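Local coordinates for N-acetylneuraminate lyase (Peptoclostridium difficile, PDB 4WOZ), which belongs to the dihydrodipicolinate synthetase family, whose chains fold as a TIM barrel followed by extra helices, and is modelled here as an assembly of four chains, at residues R38-H43 and L267-Q272; Y262-L267 and S292-I297. All blocks are in the same frame, centred on the assembly; numbering follows the deposited sequence.

Both contacts use helix 261-271, which follows the eight-stranded barrel: contact 1 sets its C-terminal part against helix 34-48 of the barrel, and contact 2 sets its earlier turns against helix 288-301 near the end of the chain. L267 lies in the segments of both contacts but touches its partner helix only in contact 2; the centres lie about 12 Å apart. Each is largely buried, although contact 1 is nearer the centre of the chain, about 16 Å against about 20 Å. Their chemistry differs. An imidazole-amide pair with leucine and isoleucine joins the barrel to the added helices, whereas purely aliphatic side-chain carbons meet between the two added helices. E271 and L268 link the sites by packing on K295, A294 and I297.

Contact 1: residues R38-H43 and L267-Q272; sequences RQIIRH and LLLEEQ
H43 and Q272 meet where helix 34-48, between the first two strands of the TIM barrel, faces the end of helix 261-271. The Q272 side chain begins with CB against the imidazole, 3.8 Å from H43 CE1. From there it runs extended beyond CG and crosses the histidine at about a right angle. Its CD comes within 3.7 Å of H43 NE2, and at the tip OE1 accepts a hydrogen bond from H43 NE2 at 2.8 Å. That bond is short but weak, since the N-H...O angle is only 125°. The ring and amide planes stand 55° apart, and OE1 approaches the ring obliquely. The other amide atom, NE2, turns to the carbonyl oxygen of V222 in a weak hydrogen bond, so the carboxamide links helix 34-48 to helix 220-235.

The H43 ring reaches toward helix 261-271 because chi1 (179°) sets CG opposite the backbone N. There its CD2 lies 3.7 Å from L269 CD2, which gives the imidazole an apolar neighbour beside the amide. One turn earlier, I40 CG1 approaches the other methyl, L269 CD1, more loosely at 4.4 Å. L269 also packs on V222 and H43 on V274.

Helices 34-48 and 220-235 follow the first and last barrel strands, so helix 261-271 covers the seam where the barrel closes. The geometry is consistent with a proton on H43 NE2, donated to OE1, and a buried polar group is thereby paired, though by a strongly bent bond, within largely apolar surroundings.

Contact 2: residues Y262-L267 and S292-I297; sequences YQTIKL and SRAKEI
T264 OG1 is gripped twice, by the carbonyl oxygen of G260 and by the side-chain amide of N259, which ties helix 261-271 to the end of helix 239-259. These two and helix 288-301 make up the C-terminal helical extension to the TIM barrel, as in other members of the dihydrodipicolinate synthetase family. The threonine hydroxyl lies beside the backbone N, whereas CG2 is anti to it and is the branch that faces helix 288-301. There CG2 touches I297 CD1 at 3.9 Å, the two side chains crossing at about a right angle, and stands 4.3 Å from A294 CB.

The short segments cross at -59° with their axes 9.5 Å apart. At this crossing the small side chain of A294 lets the backbones draw close, with 5.7 Å between T264 CA and A294 CA. L252 and D255 of helix 239-259 also touch I297, whose side chain is about 12 Å from a bound 2-(acetylamino)-2-deoxy-D-mannose.

Beside this aliphatic patch, the R293 guanidinium makes a salt bridge one turn along its own helix to E296 OE1, which lies in plane at its edge; the hydrogen bond from R293 NH1 is long and weak (3.3 Å). A second salt bridge runs to D255. On the apolar side, A294 CB nestles against L267, 3.7 Å from both its CB and its CD1.

Contact 1: residues R38-H43 and L267-Q272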
loop_
_atom_site.group_PDB
_atom_site.type_symbol
_atom_site.label_atom_id
_atom_site.label_comp_id
_atom_site.label_asym_id
_atom_site.label_seq_id
_atom_site.Cartn_x
_atom_site.Cartn_y
_atom_site.Cartn_z
ATOM N N ARG A 38 -14.978 -28.254 -23.044
ATOM C CA ARG A 38 -14.940 -28.274 -24.502
ATOM C C ARG A 38 -15.941 -27.277 -25.094
ATOM O O ARG A 38 -15.699 -26.705 -26.155
ATOM C CB ARG A 38 -15.209 -29.694 -25.024
ATOM C CG ARG A 38 -13.997 -30.611 -24.916
ATOM C CD ARG A 38 -14.358 -32.078 -25.123
ATOM N NE ARG A 38 -13.190 -32.947 -25.006
ATOM C CZ ARG A 38 -12.223 -33.038 -25.915
ATOM N NH1 ARG A 38 -12.277 -32.317 -27.025
ATOM N NH2 ARG A 38 -11.193 -33.844 -25.708
ATOM N N GLN A 39 -17.057 -27.057 -24.406
ATOM C CA GLN A 39 -18.051 -26.107 -24.892
ATOM C C GLN A 39 -17.511 -24.683 -24.750
ATOM O O GLN A 39 -17.708 -23.847 -25.627
ATOM C CB GLN A 39 -19.360 -26.245 -24.111
ATOM C CG GLN A 39 -19.977 -27.642 -24.173
ATOM C CD GLN A 39 -21.338 -27.710 -23.504
ATOM O OE1 GLN A 39 -21.600 -27.005 -22.528
ATOM N NE2 GLN A 39 -22.206 -28.570 -24.018
ATOM N N ILE A 40 -16.835 -24.403 -23.638
ATOM C CA ILE A 40 -16.262 -23.073 -23.429
ATOM C C ILE A 40 -15.288 -22.797 -24.572
ATOM O O ILE A 40 -15.335 -21.746 -25.209
ATOM C CB ILE A 40 -15.488 -22.986 -22.083
ATOM C CG1 ILE A 40 -16.463 -23.091 -20.904
ATOM C CG2 ILE A 40 -14.710 -21.672 -22.010
ATOM C CD1 ILE A 40 -15.774 -23.145 -19.537
ATOM N N ILE A 41 -14.407 -23.759 -24.822
ATOM C CA ILE A 41 -13.415 -23.649 -25.882
ATOM C C ILE A 41 -14.086 -23.394 -27.232
ATOM O O ILE A 41 -13.737 -22.457 -27.943
ATOM C CB ILE A 41 -12.576 -24.934 -25.965
ATOM C CG1 ILE A 41 -11.777 -25.099 -24.670
ATOM C CG2 ILE A 41 -11.663 -24.896 -27.199
ATOM C CD1 ILE A 41 -11.008 -26.399 -24.575
ATOM N N ARG A 42 -15.054 -24.241 -27.571
ATOM C CA ARG A 42 -15.792 -24.119 -28.827
ATOM C C ARG A 42 -16.495 -22.771 -28.928
ATOM O O ARG A 42 -16.589 -22.185 -30.008
ATOM C CB ARG A 42 -16.825 -25.246 -28.931
ATOM C CG ARG A 42 -16.247 -26.596 -29.333
ATOM C CD ARG A 42 -16.538 -26.893 -30.800
ATOM N NE ARG A 42 -15.939 -25.924 -31.715
ATOM C CZ ARG A 42 -14.668 -25.945 -32.100
ATOM N NH1 ARG A 42 -13.850 -26.886 -31.650
ATOM N NH2 ARG A 42 -14.217 -25.033 -32.950
ATOM N N HIS A 43 -16.995 -22.289 -27.795
ATOM C CA HIS A 43 -17.695 -21.012 -27.742
ATOM C C HIS A 43 -16.742 -19.871 -28.094
ATOM O O HIS A 43 -17.092 -18.964 -28.854
ATOM C CB HIS A 43 -18.276 -20.801 -26.346
ATOM C CG HIS A 43 -19.006 -19.505 -26.181
ATOM N ND1 HIS A 43 -20.213 -19.247 -26.793
ATOM C CD2 HIS A 43 -18.705 -18.398 -25.462
ATOM C CE1 HIS A 43 -20.627 -18.038 -26.456
ATOM N NE2 HIS A 43 -19.729 -17.502 -25.650
ATOM N N LEU A 267 -21.940 -17.824 -15.069
ATOM C CA LEU A 267 -23.391 -17.774 -15.185
ATOM C C LEU A 267 -23.778 -17.125 -16.512
ATOM O O LEU A 267 -24.801 -17.467 -17.107
ATOM C CB LEU A 267 -23.991 -16.992 -14.019
ATOM C CG LEU A 267 -23.844 -17.683 -12.658
ATOM C CD1 LEU A 267 -24.326 -16.763 -11.534
ATOM C CD2 LEU A 267 -24.642 -18.985 -12.673
ATOM N N LEU A 268 -22.964 -16.181 -16.975
ATOM C CA LEU A 268 -23.241 -15.528 -18.244
ATOM C C LEU A 268 -23.001 -16.539 -19.352
ATOM O O LEU A 268 -23.739 -16.577 -20.330
ATOM C CB LEU A 268 -22.348 -14.295 -18.440
ATOM C CG LEU A 268 -22.745 -13.065 -17.614
ATOM C CD1 LEU A 268 -21.727 -11.944 -17.812
ATOM C CD2 LEU A 268 -24.137 -12.603 -18.030
ATOM N N LEU A 269 -21.964 -17.356 -19.192
ATOM C CA LEU A 269 -21.652 -18.389 -20.171
ATOM C C LEU A 269 -22.807 -19.391 -20.238
ATOM O O LEU A 269 -23.183 -19.835 -21.322
ATOM C CB LEU A 269 -20.358 -19.110 -19.789
ATOM C CG LEU A 269 -19.056 -18.408 -20.189
ATOM C CD1 LEU A 269 -17.865 -19.120 -19.568
ATOM C CD2 LEU A 269 -18.947 -18.384 -21.721
ATOM N N GLU A 270 -23.357 -19.742 -19.074
ATOM C CA GLU A 270 -24.483 -20.673 -18.999
ATOM C C GLU A 270 -25.626 -20.136 -19.853
ATOM O O GLU A 270 -26.309 -20.896 -20.549
ATOM C CB GLU A 270 -24.970 -20.816 -17.556
ATOM C CG GLU A 270 -24.078 -21.644 -16.650
ATOM C CD GLU A 270 -24.113 -23.120 -16.989
ATOM O OE1 GLU A 270 -25.153 -23.591 -17.499
ATOM O OE2 GLU A 270 -23.107 -23.814 -16.726
ATOM N N GLU A 271 -25.825 -18.822 -19.790
ATOM C CA GLU A 271 -26.876 -18.162 -20.551
ATOM C C GLU A 271 -26.536 -18.109 -22.035
ATOM O O GLU A 271 -27.399 -17.818 -22.865
ATOM C CB GLU A 271 -27.104 -16.750 -20.008
ATOM C CG GLU A 271 -28.001 -16.713 -18.789
ATOM C CD GLU A 271 -29.466 -16.879 -19.148
ATOM O OE1 GLU A 271 -29.778 -17.687 -20.051
ATOM O OE2 GLU A 271 -30.311 -16.208 -18.520
ATOM N N GLN A 272 -25.279 -18.386 -22.367
ATOM C CA GLN A 272 -24.857 -18.385 -23.761
ATOM C C GLN A 272 -24.821 -19.815 -24.313
ATOM O O GLN A 272 -24.319 -20.056 -25.407
ATOM C CB GLN A 272 -23.488 -17.708 -23.909
ATOM C CG GLN A 272 -23.460 -16.273 -23.377
ATOM C CD GLN A 272 -22.207 -15.510 -23.774
ATOM O OE1 GLN A 272 -21.096 -16.042 -23.727
ATOM N NE2 GLN A 272 -22.380 -14.247 -24.155
#

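Contact 2: residues Y262-L267 and S292-I297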
loop_
_atom_site.group_PDB
_atom_site.type_symbol
_atom_site.label_atom_id
_atom_site.label_comp_id
_atom_site.label_asym_id
_atom_site.label_seq_id
_atom_site.Cartn_x
_atom_site.Cartn_y
_atom_site.Cartn_z
ATOM N N TYR A 262 -15.798 -14.237 -11.221
ATOM C CA TYR A 262 -15.814 -15.560 -11.818
ATOM C C TYR A 262 -17.173 -16.236 -11.850
ATOM O O TYR A 262 -17.519 -16.871 -12.847
ATOM C CB TYR A 262 -14.787 -16.446 -11.122
ATOM C CG TYR A 262 -13.380 -15.908 -11.269
ATOM C CD1 TYR A 262 -12.810 -15.734 -12.531
ATOM C CD2 TYR A 262 -12.627 -15.553 -10.152
ATOM C CE1 TYR A 262 -11.524 -15.221 -12.675
ATOM C CE2 TYR A 262 -11.342 -15.038 -10.287
ATOM C CZ TYR A 262 -10.797 -14.877 -11.549
ATOM O OH TYR A 262 -9.522 -14.379 -11.680
ATOM N N GLN A 263 -17.944 -16.095 -10.777
ATOM C CA GLN A 263 -19.267 -16.708 -10.727
ATOM C C GLN A 263 -20.152 -16.135 -11.821
ATOM O O GLN A 263 -20.822 -16.878 -12.536
ATOM C CB GLN A 263 -19.936 -16.474 -9.371
ATOM C CG GLN A 263 -19.293 -17.215 -8.207
ATOM C CD GLN A 263 -18.122 -16.464 -7.604
ATOM O OE1 GLN A 263 -17.619 -15.499 -8.182
ATOM N NE2 GLN A 263 -17.680 -16.909 -6.432
ATOM N N THR A 264 -20.137 -14.813 -11.959
ATOM C CA THR A 264 -20.968 -14.142 -12.954
ATOM C C THR A 264 -20.550 -14.422 -14.395
ATOM O O THR A 264 -21.401 -14.475 -15.283
ATOM C CB THR A 264 -20.994 -12.624 -12.716
ATOM O OG1 THR A 264 -21.460 -12.361 -11.383
ATOM C CG2 THR A 264 -21.930 -11.944 -13.716
ATOM N N ILE A 265 -19.253 -14.590 -14.639
ATOM C CA ILE A 265 -18.810 -14.889 -15.996
ATOM C C ILE A 265 -19.313 -16.280 -16.360
ATOM O O ILE A 265 -19.781 -16.502 -17.472
ATOM C CB ILE A 265 -17.264 -14.850 -16.138
ATOM C CG1 ILE A 265 -16.777 -13.403 -16.103
ATOM C CG2 ILE A 265 -16.839 -15.507 -17.450
ATOM C CD1 ILE A 265 -15.274 -13.250 -16.276
ATOM N N LYS A 266 -19.235 -17.217 -15.419
ATOM C CA LYS A 266 -19.705 -18.571 -15.694
ATOM C C LYS A 266 -21.226 -18.607 -15.866
ATOM O O LYS A 266 -21.743 -19.322 -16.726
ATOM C CB LYS A 266 -19.255 -19.530 -14.588
ATOM C CG LYS A 266 -17.744 -19.767 -14.589
ATOM C CD LYS A 266 -17.352 -20.931 -13.698
ATOM C CE LYS A 266 -15.849 -21.150 -13.731
ATOM N NZ LYS A 266 -15.455 -22.354 -12.964
ATOM N N LEU A 267 -21.940 -17.824 -15.069
ATOM C CA LEU A 267 -23.391 -17.774 -15.185
ATOM C C LEU A 267 -23.778 -17.125 -16.512
ATOM O O LEU A 267 -24.801 -17.467 -17.107
ATOM C CB LEU A 267 -23.991 -16.992 -14.019
ATOM C CG LEU A 267 -23.844 -17.683 -12.658
ATOM C CD1 LEU A 267 -24.326 -16.763 -11.534
ATOM C CD2 LEU A 267 -24.642 -18.985 -12.673
ATOM N N SER A 292 -30.049 -14.269 -10.047
ATOM C CA SER A 292 -31.024 -13.417 -10.717
ATOM C C SER A 292 -30.313 -12.157 -11.216
ATOM O O SER A 292 -30.680 -11.594 -12.239
ATOM C CB SER A 292 -32.174 -13.047 -9.775
ATOM O OG SER A 292 -31.735 -12.216 -8.719
ATOM N N ARG A 293 -29.287 -11.719 -10.494
ATOM C CA ARG A 293 -28.542 -10.540 -10.923
ATOM C C ARG A 293 -27.786 -10.858 -12.212
ATOM O O ARG A 293 -27.765 -10.055 -13.139
ATOM C CB ARG A 293 -27.555 -10.095 -9.840
ATOM C CG ARG A 293 -26.621 -8.974 -10.281
ATOM C CD ARG A 293 -27.399 -7.779 -10.822
ATOM N NE ARG A 293 -26.522 -6.696 -11.267
ATOM C CZ ARG A 293 -26.955 -5.575 -11.836
ATOM N NH1 ARG A 293 -28.255 -5.388 -12.033
ATOM N NH2 ARG A 293 -26.094 -4.635 -12.203
ATOM N N ALA A 294 -27.168 -12.033 -12.266
ATOM C CA ALA A 294 -26.422 -12.443 -13.453
ATOM C C ALA A 294 -27.341 -12.501 -14.670
ATOM O O ALA A 294 -26.938 -12.163 -15.782
ATOM C CB ALA A 294 -25.773 -13.800 -13.223
ATOM N N LYS A 295 -28.581 -12.934 -14.462
ATOM C CA LYS A 295 -29.532 -13.005 -15.558
ATOM C C LYS A 295 -29.988 -11.610 -15.991
ATOM O O LYS A 295 -30.360 -11.401 -17.148
ATOM C CB LYS A 295 -30.715 -13.895 -15.166
ATOM C CG LYS A 295 -30.306 -15.364 -15.099
ATOM C CD LYS A 295 -31.441 -16.301 -14.744
ATOM C CE LYS A 295 -30.953 -17.743 -14.813
ATOM N NZ LYS A 295 -31.985 -18.731 -14.399
ATOM N N GLU A 296 -29.955 -10.652 -15.069
ATOM C CA GLU A 296 -30.315 -9.280 -15.419
ATOM C C GLU A 296 -29.181 -8.753 -16.300
ATOM O O GLU A 296 -29.409 -8.098 -17.316
ATOM C CB GLU A 296 -30.401 -8.394 -14.177
ATOM C CG GLU A 296 -31.646 -8.552 -13.344
ATOM C CD GLU A 296 -31.727 -7.485 -12.270
ATOM O OE1 GLU A 296 -30.808 -7.424 -11.422
ATOM O OE2 GLU A 296 -32.704 -6.703 -12.277
ATOM N N ILE A 297 -27.954 -9.041 -15.877
ATOM C CA ILE A 297 -26.762 -8.620 -16.600
ATOM C C ILE A 297 -26.806 -9.228 -18.000
ATOM O O ILE A 297 -26.472 -8.569 -18.986
ATOM C CB ILE A 297 -25.476 -9.079 -15.845
ATOM C CG1 ILE A 297 -25.377 -8.327 -14.513
ATOM C CG2 ILE A 297 -24.230 -8.832 -16.690
ATOM C CD1 ILE A 297 -24.263 -8.806 -13.605
#